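Local coordinates for protein angel homolog 2 (PDB 6RW0) that removes 2',3'-cyclic phosphates as a member of the CCR4/nocturin family and probably binds the 3' untranslated regions of mRNA, at residues 196-208 against 261-275. Residues are numbered along the deposited sequence; the frame is centred on the assembly and turned at random.
Sequences LLYNPRRGDIKLT and IGKVSGQEQSSRGQR
Gln267 joins a backbone carbonyl and a buried ammonium group of 196-208 through one amide. Its NE2 donates to Tyr198 O at 2.9 Å, nearly in the amide plane and fairly straight (159°), while OE1 receives Lys206 NZ at 2.8 Å from above the carbonyl plane. Lys206, bent at chi4 (72°), turns NZ back to Leu197 O and Tyr198 O as well, and Ser265 OG takes a lone pair of OE1, fixing the amide's rotation.

At the start of helix 203-220, Val264 covers Gly203, its CB 3.6 Å from Gly203 CA where a side chain would clash, and its CG1 meets Leu207 CG. Ile261 O takes a weak bond from Gly203 N, and its CG2 lies 4.0 Å from Asp204 CB.

Arg275 NH2 forms a salt bridge with Asp204 OD2 at 3.0 Å from above the carboxylate plane, the guanidinium plane turned 70° against it. Arg202, folded back at chi2 and chi3, grips the same carboxylate side-on with NE and NH2; Arg202 NH2 and Arg275 NH2 reach OD2 from opposite faces of its plane. An alanine in place of Asp204 is likely to leave these two nitrogens, 3.8 Å apart, without the negative charge between them.

Farther out, Leu245 of helix 244-251 packs on Val264, Lys206 and Leu207. The loop after strand 253-255 is thus held to the helix start of this DNase I-like fold by shared acceptors: one carboxylate probably offsets the charge of two guanidinium groups, while one amide and backbone carbonyls satisfy a buried ammonium.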
loop_
_atom_site.group_PDB
_atom_site.type_symbol
_atom_site.label_atom_id
_atom_site.label_comp_id
_atom_site.label_asym_id
_atom_site.label_seq_id
_atom_site.Cartn_x
_atom_site.Cartn_y
_atom_site.Cartn_z
ATOM N N LEU A 196 -5.599 0.191 3.667
ATOM C CA LEU A 196 -6.781 -0.547 4.094
ATOM C C LEU A 196 -7.048 -0.360 5.586
ATOM O O LEU A 196 -6.159 -0.011 6.370
ATOM C CB LEU A 196 -6.635 -2.044 3.805
ATOM C CG LEU A 196 -6.434 -2.457 2.345
ATOM C CD1 LEU A 196 -6.494 -3.977 2.225
ATOM C CD2 LEU A 196 -7.461 -1.798 1.430
ATOM N N LEU A 197 -8.300 -0.603 5.971
ATOM C CA LEU A 197 -8.734 -0.552 7.363
ATOM C C LEU A 197 -7.761 -1.258 8.296
ATOM O O LEU A 197 -7.366 -2.398 8.050
ATOM C CB LEU A 197 -10.089 -1.259 7.450
ATOM C CG LEU A 197 -10.711 -1.346 8.835
ATOM C CD1 LEU A 197 -11.004 0.061 9.331
ATOM C CD2 LEU A 197 -11.964 -2.172 8.802
ATOM N N TYR A 198 -7.420 -0.632 9.421
ATOM C CA TYR A 198 -6.514 -1.257 10.395
ATOM C C TYR A 198 -7.233 -2.364 11.181
ATOM O O TYR A 198 -6.653 -3.417 11.229
ATOM C CB TYR A 198 -5.970 -0.215 11.376
ATOM C CG TYR A 198 -5.335 -0.857 12.577
ATOM C CD1 TYR A 198 -4.146 -1.537 12.460
ATOM C CD2 TYR A 198 -5.971 -0.877 13.797
ATOM C CE1 TYR A 198 -3.585 -2.198 13.532
ATOM C CE2 TYR A 198 -5.423 -1.531 14.878
ATOM C CZ TYR A 198 -4.225 -2.189 14.748
ATOM O OH TYR A 198 -3.699 -2.847 15.817
ATOM N N ASN A 199 -8.436 -2.090 11.700
ATOM C CA ASN A 199 -9.138 -2.942 12.659
ATOM C C ASN A 199 -8.914 -4.429 12.407
ATOM O O ASN A 199 -9.421 -4.981 11.425
ATOM C CB ASN A 199 -10.627 -2.577 12.586
ATOM C CG ASN A 199 -11.419 -3.085 13.762
ATOM O OD1 ASN A 199 -11.493 -4.288 13.990
ATOM N ND2 ASN A 199 -12.041 -2.171 14.508
ATOM N N PRO A 200 -8.160 -5.114 13.273
ATOM C CA PRO A 200 -7.807 -6.511 12.982
ATOM C C PRO A 200 -8.968 -7.480 12.901
ATOM O O PRO A 200 -8.857 -8.511 12.225
ATOM C CB PRO A 200 -6.867 -6.884 14.139
ATOM C CG PRO A 200 -6.234 -5.599 14.505
ATOM C CD PRO A 200 -7.280 -4.534 14.313
ATOM N N ARG A 201 -10.047 -7.247 13.618
ATOM C CA ARG A 201 -11.203 -8.167 13.595
ATOM C C ARG A 201 -11.919 -8.127 12.241
ATOM O O ARG A 201 -12.428 -9.121 11.846
ATOM C CB ARG A 201 -12.180 -7.840 14.728
ATOM C CG ARG A 201 -13.321 -8.840 14.849
ATOM C CD ARG A 201 -14.198 -8.619 16.069
ATOM N NE ARG A 201 -14.939 -7.377 16.016
ATOM C CZ ARG A 201 -16.151 -7.206 16.499
ATOM N NH1 ARG A 201 -16.890 -8.240 16.841
ATOM N NH2 ARG A 201 -16.640 -5.990 16.617
ATOM N N ARG A 202 -11.972 -6.972 11.597
ATOM C CA ARG A 202 -12.844 -6.789 10.413
ATOM C C ARG A 202 -12.198 -7.151 9.075
ATOM O O ARG A 202 -12.167 -6.322 8.203
ATOM C CB ARG A 202 -13.389 -5.360 10.416
ATOM C CG ARG A 202 -14.176 -5.024 11.675
ATOM C CD ARG A 202 -15.283 -6.021 11.989
ATOM N NE ARG A 202 -16.238 -6.179 10.909
ATOM C CZ ARG A 202 -17.244 -5.365 10.668
ATOM N NH1 ARG A 202 -17.464 -4.350 11.477
ATOM N NH2 ARG A 202 -18.015 -5.561 9.623
ATOM N N GLY A 203 -11.912 -8.430 8.887
ATOM C CA GLY A 203 -11.366 -8.989 7.642
ATOM C C GLY A 203 -12.392 -8.941 6.528
ATOM O O GLY A 203 -11.999 -8.978 5.390
ATOM N N ASP A 204 -13.671 -8.987 6.882
ATOM C CA ASP A 204 -14.773 -8.851 5.909
ATOM C C ASP A 204 -14.670 -7.471 5.252
ATOM O O ASP A 204 -14.731 -7.394 4.059
ATOM C CB ASP A 204 -16.124 -9.054 6.596
ATOM C CG ASP A 204 -16.396 -8.213 7.829
ATOM O OD1 ASP A 204 -15.467 -7.830 8.503
ATOM O OD2 ASP A 204 -17.542 -7.972 8.076
ATOM N N ILE A 205 -14.473 -6.419 6.022
ATOM C CA ILE A 205 -14.295 -5.093 5.439
ATOM C C ILE A 205 -13.003 -5.030 4.638
ATOM O O ILE A 205 -12.984 -4.514 3.516
ATOM C CB ILE A 205 -14.382 -3.986 6.506
ATOM C CG1 ILE A 205 -15.733 -4.028 7.203
ATOM C CG2 ILE A 205 -14.136 -2.640 5.824
ATOM C CD1 ILE A 205 -15.838 -3.034 8.315
ATOM N N LYS A 206 -11.905 -5.563 5.185
ATOM C CA LYS A 206 -10.628 -5.511 4.479
ATOM C C LYS A 206 -10.712 -6.151 3.098
ATOM O O LYS A 206 -10.204 -5.593 2.117
ATOM C CB LYS A 206 -9.541 -6.227 5.272
ATOM C CG LYS A 206 -8.868 -5.454 6.347
ATOM C CD LYS A 206 -7.509 -6.127 6.572
ATOM C CE LYS A 206 -6.571 -5.245 7.353
ATOM N NZ LYS A 206 -6.933 -5.125 8.763
ATOM N N LEU A 207 -11.261 -7.375 3.016
ATOM C CA LEU A 207 -11.340 -8.061 1.726
ATOM C C LEU A 207 -12.242 -7.313 0.759
ATOM O O LEU A 207 -11.973 -7.284 -0.449
ATOM C CB LEU A 207 -11.842 -9.497 1.894
ATOM C CG LEU A 207 -10.760 -10.459 2.371
ATOM C CD1 LEU A 207 -11.390 -11.774 2.779
ATOM C CD2 LEU A 207 -9.694 -10.681 1.317
ATOM N N THR A 208 -13.307 -6.688 1.260
ATOM C CA THR A 208 -14.203 -5.954 0.377
ATOM C C THR A 208 -13.536 -4.679 -0.130
ATOM O O THR A 208 -13.670 -4.334 -1.306
ATOM C CB THR A 208 -15.520 -5.656 1.093
ATOM O OG1 THR A 208 -16.101 -6.878 1.581
ATOM C CG2 THR A 208 -16.539 -5.026 0.158
ATOM N N ILE A 261 -13.468 -13.802 10.495
ATOM C CA ILE A 261 -13.179 -12.462 9.979
ATOM C C ILE A 261 -11.854 -11.918 10.502
ATOM O O ILE A 261 -11.160 -11.171 9.798
ATOM C CB ILE A 261 -14.351 -11.486 10.230
ATOM C CG1 ILE A 261 -14.726 -11.384 11.706
ATOM C CG2 ILE A 261 -15.571 -11.901 9.399
ATOM C CD1 ILE A 261 -15.734 -10.270 11.958
ATOM N N GLY A 262 -11.467 -12.277 11.714
ATOM C CA GLY A 262 -10.235 -11.774 12.269
ATOM C C GLY A 262 -8.984 -12.498 11.843
ATOM O O GLY A 262 -7.893 -12.103 12.263
ATOM N N LYS A 263 -9.105 -13.567 11.055
ATOM C CA LYS A 263 -7.959 -14.319 10.568
ATOM C C LYS A 263 -7.549 -13.902 9.167
ATOM O O LYS A 263 -6.513 -14.354 8.672
ATOM C CB LYS A 263 -8.244 -15.825 10.610
ATOM C CG LYS A 263 -8.593 -16.342 12.008
ATOM C CD LYS A 263 -7.500 -16.088 13.035
ATOM C CE LYS A 263 -6.388 -17.106 12.919
ATOM N NZ LYS A 263 -6.902 -18.498 13.024
ATOM N N VAL A 264 -8.314 -13.014 8.543
ATOM C CA VAL A 264 -8.064 -12.607 7.166
ATOM C C VAL A 264 -6.707 -11.936 7.030
ATOM O O VAL A 264 -5.952 -12.207 6.086
ATOM C CB VAL A 264 -9.200 -11.678 6.700
ATOM C CG1 VAL A 264 -8.844 -10.950 5.427
ATOM C CG2 VAL A 264 -10.483 -12.452 6.536
ATOM N N SER A 265 -6.387 -11.024 7.945
ATOM C CA SER A 265 -5.213 -10.176 7.787
ATOM C C SER A 265 -3.960 -10.741 8.434
ATOM O O SER A 265 -2.858 -10.270 8.128
ATOM C CB SER A 265 -5.458 -8.815 8.434
ATOM O OG SER A 265 -5.533 -8.976 9.847
ATOM N N GLY A 266 -4.111 -11.670 9.364
ATOM C CA GLY A 266 -2.956 -12.247 10.068
ATOM C C GLY A 266 -2.404 -11.303 11.122
ATOM O O GLY A 266 -1.404 -11.619 11.712
ATOM N N GLN A 267 -3.050 -10.172 11.384
ATOM C CA GLN A 267 -2.602 -9.220 12.428
ATOM C C GLN A 267 -2.897 -9.823 13.794
ATOM O O GLN A 267 -3.816 -10.531 13.876
ATOM C CB GLN A 267 -3.390 -7.916 12.408
ATOM C CG GLN A 267 -3.133 -7.018 11.210
ATOM C CD GLN A 267 -4.292 -6.072 11.046
ATOM O OE1 GLN A 267 -5.383 -6.478 10.711
ATOM N NE2 GLN A 267 -4.061 -4.808 11.320
ATOM N N GLU A 268 -2.208 -9.412 14.833
ATOM C CA GLU A 268 -2.487 -9.922 16.196
ATOM C C GLU A 268 -3.985 -9.700 16.524
ATOM O O GLU A 268 -4.446 -8.572 16.486
ATOM C CB GLU A 268 -1.580 -9.213 17.198
ATOM C CG GLU A 268 -1.202 -10.061 18.389
ATOM C CD GLU A 268 -0.340 -9.321 19.397
ATOM O OE1 GLU A 268 0.452 -8.474 18.971
ATOM O OE2 GLU A 268 -0.480 -9.583 20.599
ATOM N N GLN A 269 -4.659 -10.779 16.882
ATOM C CA GLN A 269 -6.105 -10.898 17.157
ATOM C C GLN A 269 -6.316 -11.923 18.281
ATOM O O GLN A 269 -5.387 -12.667 18.547
ATOM C CB GLN A 269 -6.725 -11.354 15.829
ATOM C CG GLN A 269 -6.248 -12.744 15.378
ATOM C CD GLN A 269 -4.794 -12.955 14.994
ATOM O OE1 GLN A 269 -3.880 -13.145 15.810
ATOM N NE2 GLN A 269 -4.586 -13.129 13.713
ATOM N N SER A 270 -7.473 -11.923 18.945
ATOM C CA SER A 270 -7.831 -12.939 19.974
ATOM C C SER A 270 -7.942 -14.330 19.335
ATOM O O SER A 270 -7.748 -15.300 20.040
ATOM C CB SER A 270 -9.107 -12.598 20.707
ATOM O OG SER A 270 -10.227 -12.687 19.844
ATOM N N SER A 271 -8.390 -14.415 18.081
ATOM C CA SER A 271 -8.633 -15.686 17.341
ATOM C C SER A 271 -9.683 -16.540 18.098
ATOM O O SER A 271 -9.574 -17.747 18.063
ATOM C CB SER A 271 -7.345 -16.439 17.083
ATOM O OG SER A 271 -6.227 -15.569 16.912
ATOM N N ARG A 272 -10.685 -15.916 18.731
ATOM C CA ARG A 272 -11.791 -16.528 19.516
ATOM C C ARG A 272 -13.073 -15.703 19.351
ATOM O O ARG A 272 -12.942 -14.523 19.246
ATOM C CB ARG A 272 -11.564 -16.415 21.027
ATOM C CG ARG A 272 -10.467 -17.269 21.626
ATOM C CD ARG A 272 -10.520 -17.184 23.148
ATOM N NE ARG A 272 -10.243 -15.868 23.689
ATOM C CZ ARG A 272 -9.055 -15.302 23.713
ATOM N NH1 ARG A 272 -8.900 -14.087 24.190
ATOM N NH2 ARG A 272 -8.017 -15.952 23.229
ATOM N N GLY A 273 -14.246 -16.334 19.334
ATOM C CA GLY A 273 -15.573 -15.681 19.316
ATOM C C GLY A 273 -15.874 -14.905 18.049
ATOM O O GLY A 273 -16.776 -14.119 18.069
ATOM N N GLN A 274 -15.188 -15.182 16.954
ATOM C CA GLN A 274 -15.355 -14.376 15.734
ATOM C C GLN A 274 -16.312 -15.029 14.754
ATOM O O GLN A 274 -16.297 -16.222 14.614
ATOM C CB GLN A 274 -14.009 -14.140 15.064
ATOM C CG GLN A 274 -13.102 -13.236 15.871
ATOM C CD GLN A 274 -11.755 -13.100 15.217
ATOM O OE1 GLN A 274 -11.466 -13.742 14.233
ATOM N NE2 GLN A 274 -10.921 -12.262 15.788
ATOM N N ARG A 275 -17.092 -14.195 14.091
ATOM C CA ARG A 275 -18.007 -14.592 13.016
ATOM C C ARG A 275 -17.177 -15.087 11.827
ATOM O O ARG A 275 -16.101 -14.599 11.621
ATOM C CB ARG A 275 -18.820 -13.341 12.683
ATOM C CG ARG A 275 -19.741 -13.462 11.489
ATOM C CD ARG A 275 -20.654 -12.254 11.402
ATOM N NE ARG A 275 -19.933 -10.991 11.388
ATOM C CZ ARG A 275 -19.537 -10.370 10.294
ATOM N NH1 ARG A 275 -19.695 -10.954 9.129
ATOM N NH2 ARG A 275 -18.996 -9.173 10.363
HETATM O O HOH W 1 -2.775 -5.884 15.622
HETATM O O HOH W 2 -8.615 -9.856 9.705
HETATM O O HOH W 3 -19.606 -9.259 6.868
#